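Local coordinates for protein translation initiation factor eIF2B subunit gamma (Schizosaccharomyces pombe, PDB 5B04) that serves as a component of the eIF2B complex, which catalyses the exchange of GDP for GTP on the gamma subunit of eIF2, at residues Lys162-Pro176 with Ile313-Asn325. The protein carries 3 engineered substitutions. Numbering follows the deposited sequence.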
# COMPACT_ATOMS: atom_id res chain seq x y z
N LYS E 162 21.94 42.34 -7.27
CA LYS E 162 21.54 42.47 -8.66
C LYS E 162 22.76 42.42 -9.58
O LYS E 162 22.73 41.76 -10.62
CB LYS E 162 20.77 43.77 -8.88
CG LYS E 162 20.42 44.06 -10.34
CD LYS E 162 18.93 43.89 -10.59
CE LYS E 162 18.54 44.43 -11.96
NZ LYS E 162 19.24 43.73 -13.07
N PHE E 163 23.83 43.10 -9.19
CA PHE E 163 25.05 43.12 -9.99
C PHE E 163 25.76 41.77 -9.92
O PHE E 163 26.34 41.31 -10.91
CB PHE E 163 25.98 44.24 -9.53
CG PHE E 163 27.21 44.40 -10.39
CD1 PHE E 163 27.15 45.12 -11.57
CD2 PHE E 163 28.41 43.82 -10.02
CE1 PHE E 163 28.27 45.27 -12.36
CE2 PHE E 163 29.54 43.97 -10.81
CZ PHE E 163 29.47 44.69 -11.98
N ARG E 164 25.72 41.15 -8.75
CA ARG E 164 26.32 39.84 -8.56
C ARG E 164 25.62 38.77 -9.40
O ARG E 164 26.27 37.99 -10.10
CB ARG E 164 26.29 39.44 -7.08
CG ARG E 164 27.21 40.24 -6.18
CD ARG E 164 26.76 40.16 -4.73
NE ARG E 164 27.72 40.77 -3.82
CZ ARG E 164 27.44 41.12 -2.56
NH1 ARG E 164 26.22 40.92 -2.08
NH2 ARG E 164 28.37 41.67 -1.80
N LEU E 165 24.30 38.76 -9.33
CA LEU E 165 23.50 37.72 -9.97
C LEU E 165 23.44 37.85 -11.49
O LEU E 165 23.50 36.85 -12.20
CB LEU E 165 22.07 37.73 -9.40
CG LEU E 165 21.13 36.64 -9.89
CD1 LEU E 165 21.70 35.27 -9.59
CD2 LEU E 165 19.75 36.80 -9.27
N ASP E 166 23.33 39.08 -11.98
CA ASP E 166 23.18 39.32 -13.41
C ASP E 166 24.53 39.34 -14.12
O ASP E 166 24.61 39.14 -15.34
CB ASP E 166 22.44 40.63 -13.67
CG ASP E 166 21.11 40.70 -12.94
OD1 ASP E 166 20.60 39.63 -12.54
OD2 ASP E 166 20.58 41.81 -12.78
N ASN E 167 25.59 39.58 -13.35
CA ASN E 167 26.94 39.75 -13.89
C ASN E 167 27.01 40.72 -15.08
O ASN E 167 27.55 40.37 -16.13
CB ASN E 167 27.52 38.40 -14.30
CG ASN E 167 29.04 38.41 -14.36
OD1 ASN E 167 29.70 38.91 -13.45
ND2 ASN E 167 29.60 37.85 -15.43
N PRO E 168 26.45 41.94 -14.93
CA PRO E 168 26.47 42.84 -16.08
C PRO E 168 27.76 43.65 -16.14
O PRO E 168 28.52 43.67 -15.17
CB PRO E 168 25.28 43.75 -15.82
CG PRO E 168 25.27 43.88 -14.33
CD PRO E 168 25.80 42.57 -13.77
N SER E 169 28.00 44.30 -17.27
CA SER E 169 29.15 45.19 -17.40
C SER E 169 28.95 46.41 -16.52
O SER E 169 29.90 47.00 -16.01
CB SER E 169 29.35 45.60 -18.85
OG SER E 169 29.50 44.46 -19.68
N ALA E 170 27.68 46.79 -16.33
CA ALA E 170 27.33 47.93 -15.49
C ALA E 170 25.88 47.86 -15.03
O ALA E 170 25.01 47.38 -15.76
CB ALA E 170 27.58 49.22 -16.24
N LEU E 171 25.63 48.33 -13.81
CA LEU E 171 24.28 48.42 -13.28
C LEU E 171 24.00 49.83 -12.79
O LEU E 171 24.71 50.36 -11.94
CB LEU E 171 24.08 47.41 -12.14
CG LEU E 171 22.76 47.54 -11.38
CD1 LEU E 171 21.58 47.07 -12.22
CD2 LEU E 171 22.83 46.76 -10.08
N ALA E 172 22.96 50.45 -13.35
CA ALA E 172 22.60 51.81 -12.98
C ALA E 172 21.23 51.85 -12.30
O ALA E 172 20.28 51.23 -12.75
CB ALA E 172 22.60 52.70 -14.20
N VAL E 173 21.15 52.60 -11.21
CA VAL E 173 19.91 52.73 -10.46
C VAL E 173 19.10 53.93 -10.94
O VAL E 173 19.64 55.02 -11.11
CB VAL E 173 20.18 52.86 -8.95
CG1 VAL E 173 18.87 52.96 -8.18
CG2 VAL E 173 21.00 51.69 -8.45
N TYR E 174 17.81 53.71 -11.16
CA TYR E 174 16.90 54.79 -11.51
C TYR E 174 15.76 54.85 -10.50
O TYR E 174 15.62 53.96 -9.66
CB TYR E 174 16.36 54.60 -12.93
CG TYR E 174 17.42 54.76 -13.99
CD1 TYR E 174 18.19 53.67 -14.40
CD2 TYR E 174 17.66 55.99 -14.59
CE1 TYR E 174 19.16 53.81 -15.37
CE2 TYR E 174 18.63 56.13 -15.57
CZ TYR E 174 19.37 55.04 -15.95
OH TYR E 174 20.34 55.18 -16.92
N SER E 175 14.96 55.91 -10.57
CA SER E 175 13.93 56.14 -9.55
C SER E 175 12.90 57.17 -10.00
O SER E 175 13.17 57.99 -10.87
CB SER E 175 14.59 56.59 -8.25
OG SER E 175 15.33 57.78 -8.45
N PRO E 176 11.70 57.12 -9.39
CA PRO E 176 10.68 58.15 -9.65
C PRO E 176 11.19 59.54 -9.27
O PRO E 176 11.76 59.71 -8.19
CB PRO E 176 9.52 57.73 -8.75
CG PRO E 176 9.71 56.27 -8.54
CD PRO E 176 11.19 56.06 -8.51
N ILE E 313 28.59 42.12 -23.94
CA ILE E 313 28.40 43.22 -23.00
C ILE E 313 26.92 43.37 -22.63
O ILE E 313 26.05 42.98 -23.39
CB ILE E 313 28.95 44.54 -23.59
CG1 ILE E 313 29.03 45.65 -22.54
CG2 ILE E 313 28.12 44.98 -24.79
CD1 ILE E 313 29.87 46.83 -22.96
N ALA E 314 26.65 43.92 -21.44
CA ALA E 314 25.28 44.07 -20.98
C ALA E 314 25.16 45.10 -19.86
O ALA E 314 26.06 45.22 -19.02
CB ALA E 314 24.72 42.74 -20.52
N LYS E 315 24.05 45.83 -19.84
CA LYS E 315 23.80 46.80 -18.78
C LYS E 315 22.36 46.79 -18.32
O LYS E 315 21.43 46.78 -19.13
CB LYS E 315 24.18 48.20 -19.24
CG LYS E 315 25.64 48.45 -19.09
CD LYS E 315 26.06 49.55 -19.99
CE LYS E 315 25.35 50.82 -19.65
NZ LYS E 315 26.37 51.88 -19.59
N ASP E 316 22.18 46.79 -17.01
CA ASP E 316 20.86 46.67 -16.42
C ASP E 316 20.49 47.92 -15.62
O ASP E 316 21.34 48.57 -15.03
CB ASP E 316 20.79 45.44 -15.51
CG ASP E 316 20.85 44.14 -16.29
OD1 ASP E 316 21.47 44.13 -17.38
OD2 ASP E 316 20.29 43.14 -15.81
N GLY E 317 19.20 48.23 -15.63
CA GLY E 317 18.68 49.30 -14.80
C GLY E 317 17.86 48.71 -13.67
O GLY E 317 17.30 47.63 -13.81
N ILE E 318 17.81 49.41 -12.55
CA ILE E 318 16.98 49.00 -11.43
C ILE E 318 16.22 50.20 -10.89
O ILE E 318 16.80 51.25 -10.61
CB ILE E 318 17.80 48.33 -10.31
CG1 ILE E 318 16.94 48.08 -9.08
CG2 ILE E 318 19.02 49.16 -9.97
CD1 ILE E 318 17.69 47.45 -7.93
N ILE E 319 14.93 50.05 -10.68
CA ILE E 319 14.09 51.14 -10.26
C ILE E 319 13.52 50.85 -8.91
O ILE E 319 13.00 49.80 -8.68
CB ILE E 319 12.94 51.30 -11.25
CG1 ILE E 319 13.49 51.72 -12.59
CG2 ILE E 319 11.98 52.36 -10.77
CD1 ILE E 319 13.36 50.68 -13.66
N CYS E 320 13.61 51.81 -8.01
CA CYS E 320 13.07 51.66 -6.67
C CYS E 320 11.60 52.03 -6.56
O CYS E 320 10.97 52.39 -7.53
CB CYS E 320 13.85 52.52 -5.71
SG CYS E 320 13.09 52.57 -4.07
N SER E 321 11.07 51.94 -5.35
CA SER E 321 9.78 52.54 -5.07
C SER E 321 9.91 53.85 -4.29
O SER E 321 9.37 54.87 -4.70
CB SER E 321 8.90 51.55 -4.30
OG SER E 321 7.63 52.06 -3.93
N ARG E 322 10.65 53.85 -3.18
CA ARG E 322 10.83 55.07 -2.38
C ARG E 322 12.23 55.42 -1.96
O ARG E 322 13.14 54.61 -2.02
CB ARG E 322 9.80 55.12 -1.25
CG ARG E 322 8.37 55.25 -1.70
CD ARG E 322 7.45 55.34 -0.50
NE ARG E 322 6.06 55.39 -0.89
CZ ARG E 322 5.05 55.36 -0.03
NH1 ARG E 322 5.29 55.31 1.27
NH2 ARG E 322 3.80 55.42 -0.47
N ALA E 323 12.36 56.64 -1.47
CA ALA E 323 13.53 57.15 -0.79
C ALA E 323 14.84 57.43 -1.47
O ALA E 323 15.72 57.95 -0.83
CB ALA E 323 13.76 56.24 0.40
N ASN E 324 14.97 57.13 -2.76
CA ASN E 324 16.23 57.43 -3.42
C ASN E 324 16.25 58.33 -4.65
O ASN E 324 15.82 57.97 -5.72
CB ASN E 324 17.10 56.16 -3.55
CG ASN E 324 17.40 55.74 -4.97
OD1 ASN E 324 17.92 56.51 -5.75
ND2 ASN E 324 17.09 54.52 -5.28
N ASN E 325 16.90 59.44 -4.45
CA ASN E 325 17.32 60.39 -5.49
C ASN E 325 18.43 61.31 -4.99
O ASN E 325 19.06 61.03 -3.97
CB ASN E 325 16.14 61.21 -6.00
CG ASN E 325 15.62 60.70 -7.34
OD1 ASN E 325 16.37 60.16 -8.15
ND2 ASN E 325 14.33 60.89 -7.59
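Lys162 of helix 156-166 meets Asp316 on one face of a parallel strand pair, 170-176 with 315-319, in the sheet of the nucleotidyl transferase-like domain. Backbone bonds run from Asp316 N to Ala170 O, Ala172 N to Asp316 O, Ile318 N to Ala172 O and Tyr174 N to Ile318 O. Lys162 has CG anti to the backbone N (chi1 175°) and a chain bent at chi2 and again at chi4, which brings NZ 3.0 Å from Asp316 OD2 in a salt bridge. Asp166 OD2 makes a second salt bridge to NZ, which is also hydrogen-bonded to Ser203 OG. The two carboxylates come close, with Asp166 OD2 3.3 Å from Asp316 OD2, and their planes are 37° apart. Farther along this face, Val173 and Ile318 lie side by side, CG2 to CG2 at 3.6 Å. On the other face, Ala170 CB packs on Lys315 CG at 3.5 Å, while Lys315 NZ bonds Leu266 O. The Tyr174 ring turns its edge to Gly317 CA. Beyond strand 315-319 the chain turns back. Ser175 OG, set between its backbone N and carbonyl carbon (chi1 59°), lies 2.6 Å from Asn325 OD1 and 2.8 Å from Asn324 O. Asn325 OD1 is hydrogen-bonded to Ser238 OG of strand 230-245. A leucine in place of Asn325 would probably leave Ser238 OG without its amide partner and Ser175 OG without that nearby oxygen. The shared lysine probably offsets the aspartates' repulsion, so the charged cluster ties helix 156-166 to strand 315-319.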